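Local coordinates for protein dextranase (Pseudarthrobacter oxydans, PDB 6NZS) that hydrolyses internal alpha-1,6-glucosidic linkages of dextran as an endo-acting glycoside hydrolase of family 49, at residues V443-C448 / E457-T462; N387-K392 / W416-R421; G530-I535 / D575-N580; T447-S452 / I479-M484; H455-D458 / T463-D466. One frame throughout, in Å; residues are numbered along the deposited sequence.

Interaction 1. Residues V443-C448 / E457-T462; sequences VKYNTC and EDMGST
The ring of Y445 carries the carbonyl oxygen of M459 over one face, 3.3 Å above the plane and over the ring centre, so that M459 O stands 3.4 Å from both CE2 and CZ. From an oblique direction G460 CA comes to 3.8 Å of Y445 OH. M459 O only packs on the ring; its hydrogen-bond partner is S454 OG. The second flat group, the amide of N446, is touched at its oxygen: M459 CE lies 3.6 Å from N446 OD1, and the two side chains cross at about a right angle. Y445 and M459 instead slide past each other in opposite directions. The methionine runs out extended and then bends at its last torsion (chi3 72°), which brings CE to 3.9 Å from Y445 CB and beside the amide. W418 packs on this methyl as well. No direct hydrogen bond joins the two segments; water 1 lies 2.7 Å from Y445 OH and gives a weak bond to G460 O. On the other side of the contact the chain reverses in a type I beta turn from D458 to S461. Within it D458 OD1 accepts from G460 N at 3.1 Å, the donor standing well above the carboxylate plane, and this bond makes an Asx turn. The turn presents the M459 carbonyl to the ring. Both segments are surface loops flanking strand 450-452, of the kind that join one face to the next as the chain winds round the right-handed parallel beta-helix of the pectate-lyase-like clan.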
# COMPACT_ATOMS: atom_id res chain seq x y z
N VAL A 443 14.59 14.58 12.66
CA VAL A 443 13.27 15.09 12.25
C VAL A 443 13.28 15.22 10.73
O VAL A 443 13.70 16.23 10.17
CB VAL A 443 12.93 16.40 12.96
CG1 VAL A 443 11.60 16.96 12.47
CG2 VAL A 443 12.90 16.20 14.49
N LYS A 444 12.81 14.18 10.05
CA LYS A 444 12.77 14.16 8.59
C LYS A 444 11.55 14.91 8.06
O LYS A 444 10.52 15.01 8.72
CB LYS A 444 12.73 12.72 8.07
CG LYS A 444 13.91 11.88 8.48
CD LYS A 444 14.87 11.71 7.35
CE LYS A 444 15.97 10.74 7.71
NZ LYS A 444 17.28 11.33 7.35
N TYR A 445 11.68 15.43 6.84
CA TYR A 445 10.60 16.20 6.24
C TYR A 445 9.49 15.34 5.66
O TYR A 445 8.37 15.83 5.48
CB TYR A 445 11.11 17.12 5.12
CG TYR A 445 12.17 18.11 5.53
CD1 TYR A 445 11.82 19.36 6.03
CD2 TYR A 445 13.52 17.82 5.38
CE1 TYR A 445 12.80 20.29 6.39
CE2 TYR A 445 14.50 18.73 5.74
CZ TYR A 445 14.14 19.96 6.24
OH TYR A 445 15.12 20.87 6.59
N ASN A 446 9.78 14.08 5.34
CA ASN A 446 8.84 13.20 4.62
C ASN A 446 8.54 11.97 5.47
O ASN A 446 8.95 10.86 5.14
CB ASN A 446 9.39 12.82 3.22
CG ASN A 446 10.68 12.02 3.28
OD1 ASN A 446 11.57 12.30 4.09
ND2 ASN A 446 10.79 11.01 2.42
N THR A 447 7.78 12.17 6.54
CA THR A 447 7.39 11.06 7.42
C THR A 447 6.10 11.46 8.11
O THR A 447 5.49 12.48 7.76
CB THR A 447 8.56 10.67 8.35
OG1 THR A 447 8.24 9.47 9.07
CG2 THR A 447 8.87 11.79 9.32
N CYS A 448 5.68 10.64 9.08
CA CYS A 448 4.44 10.76 9.86
C CYS A 448 3.25 10.17 9.12
O CYS A 448 3.35 9.80 7.95
CB CYS A 448 4.12 12.20 10.27
SG CYS A 448 5.48 13.12 11.03
N GLU A 457 13.37 19.03 -5.01
CA GLU A 457 14.59 19.59 -5.59
C GLU A 457 15.60 19.96 -4.51
O GLU A 457 16.81 19.98 -4.78
CB GLU A 457 14.27 20.80 -6.45
CG GLU A 457 13.61 20.47 -7.78
CD GLU A 457 13.06 21.70 -8.49
OE1 GLU A 457 13.17 22.81 -7.93
OE2 GLU A 457 12.51 21.56 -9.60
N ASP A 458 15.13 20.29 -3.31
CA ASP A 458 16.02 20.68 -2.21
C ASP A 458 15.16 20.64 -0.94
O ASP A 458 14.49 21.62 -0.60
CB ASP A 458 16.62 22.06 -2.42
CG ASP A 458 17.62 22.44 -1.33
OD1 ASP A 458 17.73 21.71 -0.32
OD2 ASP A 458 18.30 23.48 -1.50
N MET A 459 15.20 19.50 -0.25
CA MET A 459 14.34 19.32 0.91
C MET A 459 14.69 20.27 2.05
O MET A 459 13.85 20.49 2.92
CB MET A 459 14.40 17.87 1.38
CG MET A 459 13.84 16.89 0.36
SD MET A 459 13.96 15.17 0.87
CE MET A 459 12.71 15.12 2.16
N GLY A 460 15.90 20.82 2.07
CA GLY A 460 16.30 21.73 3.12
C GLY A 460 16.01 23.19 2.85
O GLY A 460 16.19 24.03 3.74
N SER A 461 15.56 23.53 1.65
CA SER A 461 15.26 24.91 1.32
C SER A 461 13.89 25.30 1.85
O SER A 461 12.97 24.48 1.90
CB SER A 461 15.31 25.10 -0.19
OG SER A 461 14.82 26.38 -0.55
N THR A 462 13.76 26.56 2.25
CA THR A 462 12.46 27.10 2.63
C THR A 462 11.91 28.07 1.59
O THR A 462 10.89 28.72 1.85
CB THR A 462 12.51 27.76 4.00
OG1 THR A 462 13.36 28.91 3.96
CG2 THR A 462 13.04 26.78 5.04
O HOH W 1 14.56 23.47 6.65

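Interaction 2. Residues N387-K392 / W416-R421; sequences NDDVLK and WGWTPR
D389 lies in the loop just ahead of strand 391-392 and W418 sits at a positive phi in the loop that follows strand 414-415, with no backbone bond between the two segments. The contact is one hydrogen bond: W418 NE1 donates to D389 OD2 at 2.9 Å, with an N-H...O angle of 149°. The carboxylate meets the indole at its edge, slightly out of the ring plane, and is itself approached on the syn side; the two planes stand 57° apart. With CG anti to the carbonyl carbon (chi1 -64°), the carboxylate of D389 points across to W418; its other oxygen, OD1, accepts from Q415 NE2. Strands 391-392 and 414-415 are neighbours in a parallel sheet of the beta-helix, so the bond joins loops of adjacent coils. With a leucine in place of D389, W418 NE1 and Q415 NE2 would probably both lose an acceptor and the indole would be freer to turn. D389 N is fixed in turn by D388 OD1, which accepts at 2.9 Å through its anti lone pair. Behind W418, R421 grips G417 O side-on, with NE at 3.0 Å and NH2 at 2.9 Å, and T419 OG1 lies over one face of that guanidinium.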
# COMPACT_ATOMS: atom_id res chain seq x y z
N ASN A 387 6.83 0.96 0.96
CA ASN A 387 8.03 1.50 1.61
C ASN A 387 8.38 2.87 1.04
O ASN A 387 9.55 3.22 0.88
CB ASN A 387 9.20 0.54 1.53
CG ASN A 387 10.26 0.82 2.58
OD1 ASN A 387 10.02 1.55 3.53
ND2 ASN A 387 11.45 0.24 2.41
N ASP A 388 7.36 3.65 0.74
CA ASP A 388 7.46 5.05 0.35
C ASP A 388 6.08 5.65 0.53
O ASP A 388 5.21 5.02 1.14
CB ASP A 388 8.04 5.18 -1.07
CG ASP A 388 8.97 6.37 -1.19
OD1 ASP A 388 8.47 7.50 -1.03
OD2 ASP A 388 10.19 6.18 -1.40
N ASP A 389 5.87 6.87 0.02
CA ASP A 389 4.55 7.51 0.05
C ASP A 389 3.49 6.49 -0.33
O ASP A 389 3.58 5.84 -1.37
CB ASP A 389 4.49 8.62 -1.01
CG ASP A 389 5.45 9.75 -0.75
OD1 ASP A 389 5.69 10.09 0.43
OD2 ASP A 389 5.97 10.32 -1.75
N VAL A 390 2.47 6.33 0.53
CA VAL A 390 1.47 5.29 0.29
C VAL A 390 0.30 5.83 -0.53
O VAL A 390 -0.06 5.27 -1.57
CB VAL A 390 0.96 4.65 1.60
CG1 VAL A 390 0.05 3.45 1.25
CG2 VAL A 390 2.13 4.21 2.50
N LEU A 391 -0.33 6.88 -0.03
CA LEU A 391 -1.44 7.54 -0.72
C LEU A 391 -0.94 8.90 -1.19
O LEU A 391 -0.76 9.82 -0.37
CB LEU A 391 -2.65 7.67 0.19
CG LEU A 391 -3.22 6.34 0.69
CD1 LEU A 391 -4.44 6.59 1.57
CD2 LEU A 391 -3.58 5.42 -0.49
N LYS A 392 -0.74 9.04 -2.50
CA LYS A 392 -0.22 10.26 -3.09
C LYS A 392 -1.42 11.11 -3.50
O LYS A 392 -2.05 10.88 -4.54
CB LYS A 392 0.69 9.92 -4.26
CG LYS A 392 2.00 9.28 -3.78
CD LYS A 392 2.59 8.30 -4.79
CE LYS A 392 3.21 9.03 -5.97
NZ LYS A 392 4.11 8.16 -6.79
N TRP A 416 0.94 14.95 0.32
CA TRP A 416 0.48 15.92 -0.67
C TRP A 416 1.52 16.99 -0.99
O TRP A 416 1.22 17.94 -1.73
CB TRP A 416 -0.88 16.55 -0.32
CG TRP A 416 -0.91 17.49 0.85
CD1 TRP A 416 -0.60 18.82 0.85
CD2 TRP A 416 -1.31 17.17 2.19
NE1 TRP A 416 -0.78 19.35 2.11
CE2 TRP A 416 -1.21 18.35 2.95
CE3 TRP A 416 -1.76 16.00 2.81
CZ2 TRP A 416 -1.54 18.40 4.30
CZ3 TRP A 416 -2.07 16.04 4.17
CH2 TRP A 416 -1.95 17.24 4.90
N GLY A 417 2.74 16.86 -0.47
CA GLY A 417 3.80 17.82 -0.71
C GLY A 417 4.70 17.49 -1.89
O GLY A 417 4.23 17.01 -2.93
N TRP A 418 6.01 17.75 -1.71
CA TRP A 418 7.08 17.58 -2.70
C TRP A 418 7.17 18.71 -3.73
O TRP A 418 8.27 19.03 -4.19
CB TRP A 418 7.05 16.23 -3.42
CG TRP A 418 7.35 15.00 -2.58
CD1 TRP A 418 6.52 13.93 -2.38
CD2 TRP A 418 8.58 14.70 -1.89
NE1 TRP A 418 7.14 13.00 -1.58
CE2 TRP A 418 8.40 13.44 -1.27
CE3 TRP A 418 9.79 15.37 -1.71
CZ2 TRP A 418 9.40 12.83 -0.51
CZ3 TRP A 418 10.79 14.77 -0.96
CH2 TRP A 418 10.58 13.51 -0.35
N THR A 419 6.03 19.26 -4.14
CA THR A 419 6.00 20.42 -5.04
C THR A 419 4.79 21.25 -4.66
O THR A 419 3.86 20.74 -4.02
CB THR A 419 5.86 20.01 -6.52
OG1 THR A 419 4.55 19.50 -6.78
CG2 THR A 419 6.88 18.98 -6.95
N PRO A 420 4.75 22.53 -5.04
CA PRO A 420 3.49 23.27 -4.96
C PRO A 420 2.44 22.58 -5.84
O PRO A 420 2.75 22.03 -6.89
CB PRO A 420 3.85 24.66 -5.51
CG PRO A 420 5.32 24.77 -5.32
CD PRO A 420 5.86 23.38 -5.52
N ARG A 421 1.19 22.60 -5.37
CA ARG A 421 0.11 21.92 -6.08
C ARG A 421 -1.17 22.74 -5.99
O ARG A 421 -1.35 23.55 -5.07
CB ARG A 421 -0.15 20.51 -5.50
CG ARG A 421 1.04 19.58 -5.63
CD ARG A 421 0.76 18.20 -5.03
NE ARG A 421 1.99 17.42 -4.88
CZ ARG A 421 2.60 16.77 -5.87
NH1 ARG A 421 2.09 16.79 -7.10
NH2 ARG A 421 3.72 16.10 -5.63

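Interaction 3. Residues G530-I535 / D575-N580; sequences GEKVTI and DGENWN
K532 and E577 join two loops near the C-terminal end of the beta-helix by a surface salt bridge: residues 530-535 follow strand 521-524, and the loop at 575-580 carries a short 3-10 segment shortly before strand 582-585. The side chains come from opposite directions and meet at their charged ends. K532 NZ lies 2.5 Å from E577 OE2, short enough that the exact length is doubtful, and OE2 accepts through its syn lone pair, on the side of the other oxygen. A second, weak bond runs from K532 NZ to E577 OE1 at 2.9 Å. One ammonium group therefore straddles both oxygens of the carboxylate, unevenly. E577 reaches it from a first torsion that sets CG between the backbone N and the carbonyl carbon (chi1 74°), beyond which the chain runs out extended. R524 adds a long, weak ion pair to E577 OE2, so a second positive charge is near, and K523 pairs with D575 at the start of the same turn. The 3-10 segment is held by two bonds three residues apart, N578 N to D575 O at 2.9 Å and W579 N to G576 O at 3.1 Å. This winding turns both E577 and N578 toward 530-535, the glutamate to the lysine and the asparagine to the buried I535. The amide of N578 is occupied elsewhere, its ND2 bonding L522 O on strand 521-524. The N578 and I535 side chains cross at about a right angle, in van der Waals contact: I535 CD1 lies 4.0 Å from N578 ND2 and 4.1 Å from N578 CG.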
# COMPACT_ATOMS: atom_id res chain seq x y z
N GLY A 530 10.64 35.66 -1.26
CA GLY A 530 10.37 35.78 0.16
C GLY A 530 8.92 35.89 0.54
O GLY A 530 8.62 36.07 1.73
N GLU A 531 8.00 35.79 -0.41
CA GLU A 531 6.58 35.86 -0.11
C GLU A 531 6.13 34.52 0.46
O GLU A 531 6.32 33.48 -0.18
CB GLU A 531 5.78 36.19 -1.36
CG GLU A 531 4.28 36.30 -1.13
CD GLU A 531 3.50 36.52 -2.40
OE1 GLU A 531 4.13 36.74 -3.46
OE2 GLU A 531 2.25 36.47 -2.35
N LYS A 532 5.53 34.55 1.65
CA LYS A 532 5.10 33.33 2.33
C LYS A 532 3.76 32.86 1.81
O LYS A 532 2.86 33.66 1.54
CB LYS A 532 4.96 33.60 3.83
CG LYS A 532 6.22 33.42 4.64
CD LYS A 532 5.91 33.09 6.09
CE LYS A 532 6.97 33.66 7.00
NZ LYS A 532 6.88 33.11 8.37
N VAL A 533 3.61 31.54 1.68
CA VAL A 533 2.27 30.99 1.52
C VAL A 533 1.47 31.26 2.79
O VAL A 533 2.02 31.52 3.87
CB VAL A 533 2.27 29.48 1.19
CG1 VAL A 533 3.11 29.21 -0.04
CG2 VAL A 533 2.76 28.67 2.39
N THR A 534 0.15 31.19 2.66
CA THR A 534 -0.75 31.40 3.77
C THR A 534 -1.43 30.09 4.14
O THR A 534 -1.71 29.25 3.28
CB THR A 534 -1.81 32.45 3.42
OG1 THR A 534 -2.64 31.96 2.37
CG2 THR A 534 -1.14 33.74 2.97
N ILE A 535 -1.68 29.92 5.44
CA ILE A 535 -2.57 28.88 5.93
C ILE A 535 -3.84 29.56 6.40
O ILE A 535 -3.78 30.57 7.11
CB ILE A 535 -1.93 28.05 7.06
CG1 ILE A 535 -0.61 27.46 6.58
CG2 ILE A 535 -2.88 26.96 7.51
CD1 ILE A 535 0.20 26.87 7.68
N ASP A 575 4.31 25.92 14.25
CA ASP A 575 4.93 27.23 14.44
C ASP A 575 3.97 28.17 15.18
O ASP A 575 2.77 28.19 14.92
CB ASP A 575 5.27 27.87 13.10
CG ASP A 575 6.46 27.23 12.41
OD1 ASP A 575 7.01 26.22 12.91
OD2 ASP A 575 6.83 27.72 11.32
N GLY A 576 4.52 28.95 16.12
CA GLY A 576 3.69 29.86 16.89
C GLY A 576 2.94 30.86 16.02
O GLY A 576 1.81 31.23 16.34
N GLU A 577 3.55 31.29 14.91
CA GLU A 577 2.88 32.25 14.03
C GLU A 577 1.61 31.67 13.41
O GLU A 577 0.78 32.42 12.90
CB GLU A 577 3.83 32.76 12.94
CG GLU A 577 4.14 31.76 11.83
CD GLU A 577 5.00 32.37 10.73
OE1 GLU A 577 5.38 33.55 10.85
OE2 GLU A 577 5.31 31.66 9.75
N ASN A 578 1.44 30.35 13.45
CA ASN A 578 0.28 29.69 12.86
C ASN A 578 -0.77 29.31 13.89
O ASN A 578 -1.69 28.55 13.57
CB ASN A 578 0.73 28.46 12.06
CG ASN A 578 1.67 28.82 10.94
OD1 ASN A 578 1.53 29.88 10.32
ND2 ASN A 578 2.65 27.96 10.68
N TRP A 579 -0.66 29.84 15.12
CA TRP A 579 -1.59 29.50 16.19
C TRP A 579 -3.05 29.59 15.74
O TRP A 579 -3.84 28.68 16.01
CB TRP A 579 -1.35 30.42 17.39
CG TRP A 579 -2.29 30.18 18.53
CD1 TRP A 579 -3.38 30.92 18.88
CD2 TRP A 579 -2.22 29.10 19.47
NE1 TRP A 579 -4.00 30.38 19.98
CE2 TRP A 579 -3.30 29.26 20.37
CE3 TRP A 579 -1.35 28.03 19.65
CZ2 TRP A 579 -3.52 28.38 21.43
CZ3 TRP A 579 -1.57 27.16 20.70
CH2 TRP A 579 -2.65 27.34 21.57
N ASN A 580 -3.42 30.66 15.05
CA ASN A 580 -4.82 30.82 14.69
C ASN A 580 -5.20 30.06 13.42
O ASN A 580 -6.37 30.12 13.01
CB ASN A 580 -5.18 32.30 14.59
CG ASN A 580 -5.29 32.93 15.95
OD1 ASN A 580 -5.87 32.35 16.87
ND2 ASN A 580 -4.73 34.12 16.10

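Interaction 4. Residues T447-S452 / I479-M484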
# COMPACT_ATOMS: atom_id res chain seq x y z
N THR A 447 7.78 12.17 6.54
CA THR A 447 7.39 11.06 7.42
C THR A 447 6.10 11.46 8.11
O THR A 447 5.49 12.48 7.76
CB THR A 447 8.56 10.67 8.35
OG1 THR A 447 8.24 9.47 9.07
CG2 THR A 447 8.87 11.79 9.32
N CYS A 448 5.68 10.64 9.08
CA CYS A 448 4.44 10.76 9.86
C CYS A 448 3.25 10.17 9.12
O CYS A 448 3.35 9.80 7.95
CB CYS A 448 4.12 12.20 10.27
SG CYS A 448 5.48 13.12 11.03
N ILE A 449 2.11 10.10 9.80
CA ILE A 449 0.90 9.58 9.18
C ILE A 449 0.45 10.48 8.02
O ILE A 449 0.12 10.00 6.93
CB ILE A 449 -0.21 9.38 10.23
CG1 ILE A 449 0.28 8.44 11.35
CG2 ILE A 449 -1.47 8.85 9.57
CD1 ILE A 449 0.62 7.02 10.89
N LEU A 450 0.43 11.80 8.25
CA LEU A 450 0.05 12.78 7.22
C LEU A 450 1.21 13.74 6.97
O LEU A 450 1.89 14.17 7.91
CB LEU A 450 -1.20 13.55 7.65
CG LEU A 450 -2.44 12.69 7.90
CD1 LEU A 450 -2.77 12.62 9.38
CD2 LEU A 450 -3.62 13.24 7.09
N ASN A 451 1.42 14.11 5.70
CA ASN A 451 2.64 14.83 5.35
C ASN A 451 2.45 15.66 4.10
O ASN A 451 1.86 15.21 3.12
CB ASN A 451 3.76 13.79 5.13
CG ASN A 451 5.13 14.39 4.86
OD1 ASN A 451 5.84 13.88 4.00
ND2 ASN A 451 5.53 15.43 5.60
N SER A 452 2.96 16.89 4.15
CA SER A 452 3.36 17.66 2.98
C SER A 452 4.87 17.81 3.08
O SER A 452 5.37 18.67 3.81
CB SER A 452 2.68 19.02 2.93
OG SER A 452 3.30 19.84 1.93
N ILE A 479 -8.73 7.66 10.69
CA ILE A 479 -7.41 7.10 10.41
C ILE A 479 -6.99 6.40 11.68
O ILE A 479 -6.57 7.04 12.65
CB ILE A 479 -6.39 8.17 10.00
CG1 ILE A 479 -6.89 9.04 8.85
CG2 ILE A 479 -5.08 7.48 9.63
CD1 ILE A 479 -5.95 10.21 8.53
N THR A 480 -7.11 5.08 11.69
CA THR A 480 -6.79 4.27 12.86
C THR A 480 -5.38 3.74 12.71
O THR A 480 -5.07 3.04 11.74
CB THR A 480 -7.80 3.12 12.96
OG1 THR A 480 -9.11 3.67 13.17
CG2 THR A 480 -7.45 2.20 14.11
N VAL A 481 -4.51 4.10 13.65
CA VAL A 481 -3.10 3.70 13.63
C VAL A 481 -2.88 2.76 14.80
O VAL A 481 -3.00 3.15 15.97
CB VAL A 481 -2.17 4.91 13.70
CG1 VAL A 481 -0.71 4.47 13.62
CG2 VAL A 481 -2.50 5.90 12.58
N GLU A 482 -2.59 1.51 14.48
CA GLU A 482 -2.49 0.47 15.51
C GLU A 482 -1.05 0.27 15.95
O GLU A 482 -0.12 0.37 15.14
CB GLU A 482 -3.08 -0.85 14.98
CG GLU A 482 -4.53 -0.70 14.52
CD GLU A 482 -5.34 -1.97 14.65
OE1 GLU A 482 -5.10 -2.76 15.60
OE2 GLU A 482 -6.23 -2.18 13.82
N GLY A 483 -0.87 -0.02 17.24
CA GLY A 483 0.49 -0.09 17.78
C GLY A 483 1.16 1.29 17.83
O GLY A 483 0.51 2.34 17.81
N MET A 484 2.49 1.26 17.89
CA MET A 484 3.28 2.48 18.02
C MET A 484 3.59 3.10 16.67
O MET A 484 3.78 2.41 15.67
CB MET A 484 4.62 2.15 18.69
CG MET A 484 4.50 1.61 20.09
SD MET A 484 6.12 1.23 20.81
CE MET A 484 6.62 -0.17 19.84
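I449 and L450 interlock with I479 and V481 inside the parallel beta-helix, where side chains from different faces of a coil meet in the apolar core. Strand 450-452 belongs to one sheet and strand 469-482 to another. No hydrogen bond crosses, and the backbones stay well apart, 8.4 Å between I449 CA and V481 CA at the nearest point, so side chains span the gap. I449 fills the hollow between the two residues opposite that point inward from the strand. Its delta methyl meets V481 tip to tip, I449 CD1 lying 3.7 Å from V481 CG2 and 4.0 Å from V481 CG1, so that it seats on the fork of the valine. Its other branch, CG2, is anti to the backbone N and slides alongside the corresponding branch of I479, with 3.9 Å between the two CG2 atoms. The isoleucine thus spreads over two neighbours, one branch to each. I479 in turn is extended (chi2 174°) and drives its delta methyl into the fork of L450. L505, from strand 495-507 of the following coil, packs on I449, L450 and I479, while I507 lies against V481. Next to I449 the disulfide of C448 with C487 ties the bend ahead of strand 450-452 to that ahead of strand 489-493. In the L450 fork the fit is symmetrical: I479 CD1 lies 4.1 Å from L450 CD1 and 4.1 Å from L450 CD2.

Interaction 5. Residues H455-D458 / T463-D466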
# COMPACT_ATOMS: atom_id res chain seq x y z
N HIS A 455 10.34 20.43 -0.69
CA HIS A 455 10.48 20.26 -2.14
C HIS A 455 11.52 19.20 -2.49
O HIS A 455 12.63 19.20 -1.96
CB HIS A 455 10.87 21.59 -2.78
CG HIS A 455 10.47 21.69 -4.22
ND1 HIS A 455 11.10 20.99 -5.22
CD2 HIS A 455 9.50 22.41 -4.82
CE1 HIS A 455 10.53 21.27 -6.38
NE2 HIS A 455 9.56 22.14 -6.16
N TRP A 456 11.17 18.33 -3.44
CA TRP A 456 12.09 17.28 -3.87
C TRP A 456 13.39 17.83 -4.44
O TRP A 456 14.43 17.16 -4.36
CB TRP A 456 11.41 16.36 -4.90
CG TRP A 456 11.15 17.00 -6.24
CD1 TRP A 456 10.02 17.66 -6.63
CD2 TRP A 456 12.05 17.04 -7.36
NE1 TRP A 456 10.15 18.10 -7.92
CE2 TRP A 456 11.39 17.74 -8.39
CE3 TRP A 456 13.34 16.56 -7.59
CZ2 TRP A 456 11.98 17.97 -9.64
CZ3 TRP A 456 13.93 16.78 -8.82
CH2 TRP A 456 13.25 17.48 -9.83
N GLU A 457 13.37 19.03 -5.01
CA GLU A 457 14.59 19.59 -5.59
C GLU A 457 15.60 19.96 -4.51
O GLU A 457 16.81 19.98 -4.78
CB GLU A 457 14.27 20.80 -6.45
CG GLU A 457 13.61 20.47 -7.78
CD GLU A 457 13.06 21.70 -8.49
OE1 GLU A 457 13.17 22.81 -7.93
OE2 GLU A 457 12.51 21.56 -9.60
N ASP A 458 15.13 20.29 -3.31
CA ASP A 458 16.02 20.68 -2.21
C ASP A 458 15.16 20.64 -0.94
O ASP A 458 14.49 21.62 -0.60
CB ASP A 458 16.62 22.06 -2.42
CG ASP A 458 17.62 22.44 -1.33
OD1 ASP A 458 17.73 21.71 -0.32
OD2 ASP A 458 18.30 23.48 -1.50
N THR A 463 12.55 28.16 0.42
CA THR A 463 12.19 29.13 -0.61
C THR A 463 11.63 28.47 -1.87
O THR A 463 11.67 29.06 -2.95
CB THR A 463 13.39 30.01 -0.96
OG1 THR A 463 14.48 29.20 -1.42
CG2 THR A 463 13.82 30.81 0.25
N LYS A 464 11.09 27.25 -1.74
CA LYS A 464 10.61 26.48 -2.87
C LYS A 464 9.09 26.46 -2.99
O LYS A 464 8.56 25.69 -3.78
CB LYS A 464 11.14 25.04 -2.79
CG LYS A 464 12.66 24.93 -2.67
CD LYS A 464 13.34 25.29 -3.98
CE LYS A 464 13.39 24.11 -4.93
NZ LYS A 464 14.04 24.49 -6.23
N ALA A 465 8.40 27.30 -2.22
CA ALA A 465 6.94 27.35 -2.25
C ALA A 465 6.45 28.29 -3.35
O ALA A 465 7.22 29.05 -3.95
CB ALA A 465 6.41 27.82 -0.89
N ASP A 466 5.15 28.21 -3.63
CA ASP A 466 4.49 29.07 -4.61
C ASP A 466 3.18 29.59 -4.02
O ASP A 466 2.18 28.85 -3.99
CB ASP A 466 4.23 28.33 -5.92
CG ASP A 466 3.76 29.25 -7.04
OD1 ASP A 466 3.44 30.42 -6.76
OD2 ASP A 466 3.69 28.78 -8.20
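K464 lies across H455 and ends on E457, meeting first the histidine and then the glutamate. CB starts against the histidine, 3.5 Å from H455 CB. CG stays near the same atom, 3.8 Å from H455 CB, with the carbonyl oxygen of D458 at 4.3 Å from CG. The chain then bends twice, at chi2 (-72°) and chi3, and this curl carries CE over the imidazole face. There it makes a CH-pi contact, K464 CE lying 4.0 Å from the H455 ring centroid and 18° off the ring normal. CE also passes E457 OE1, and the tip completes a salt bridge: K464 NZ meets E457 OE1 nearly along the C-O axis of the carboxylate, at 2.5 Å, a length too short to be taken at face value. The ring beneath is held in place, because E457 N donates to H455 ND1 at 3.0 Å in the plane of the imidazole. Replacing H455 by an alanine would probably rob E457 N of this acceptor and take away the face on which the lysine rests, leaving its chain freer to swing from the carboxylate. A type I beta turn from H455 to D458, closed by D458 N to H455 O, sets histidine and glutamate side by side. Both segments belong to the long loop between strands 450-452 and 469-482; W456 bonds by backbone to W418 in the preceding coil, and A465 to T526, just after strand 521-524.

Along the chain, interaction 2 comes first, closing a loop of about one coil between strands 391-392 and 414-415. Interactions 1 and 4 then start from overlapping residues, sharing T447 and C448: 1 closes at 457-462 over strand 450-452, while 4 reaches on to strand 469-482. Interaction 5 is nested inside the loop of 4 and overlaps 1 at E457 and D458. Interaction 3 follows, in series, joining the loops before strands 545-552 and 582-585. W418 of interaction 2 is the shared neighbour of interactions 1 and 5. V533 touches A465, linking 3 to 5. Interaction 4 lies in the core, the others among the loops.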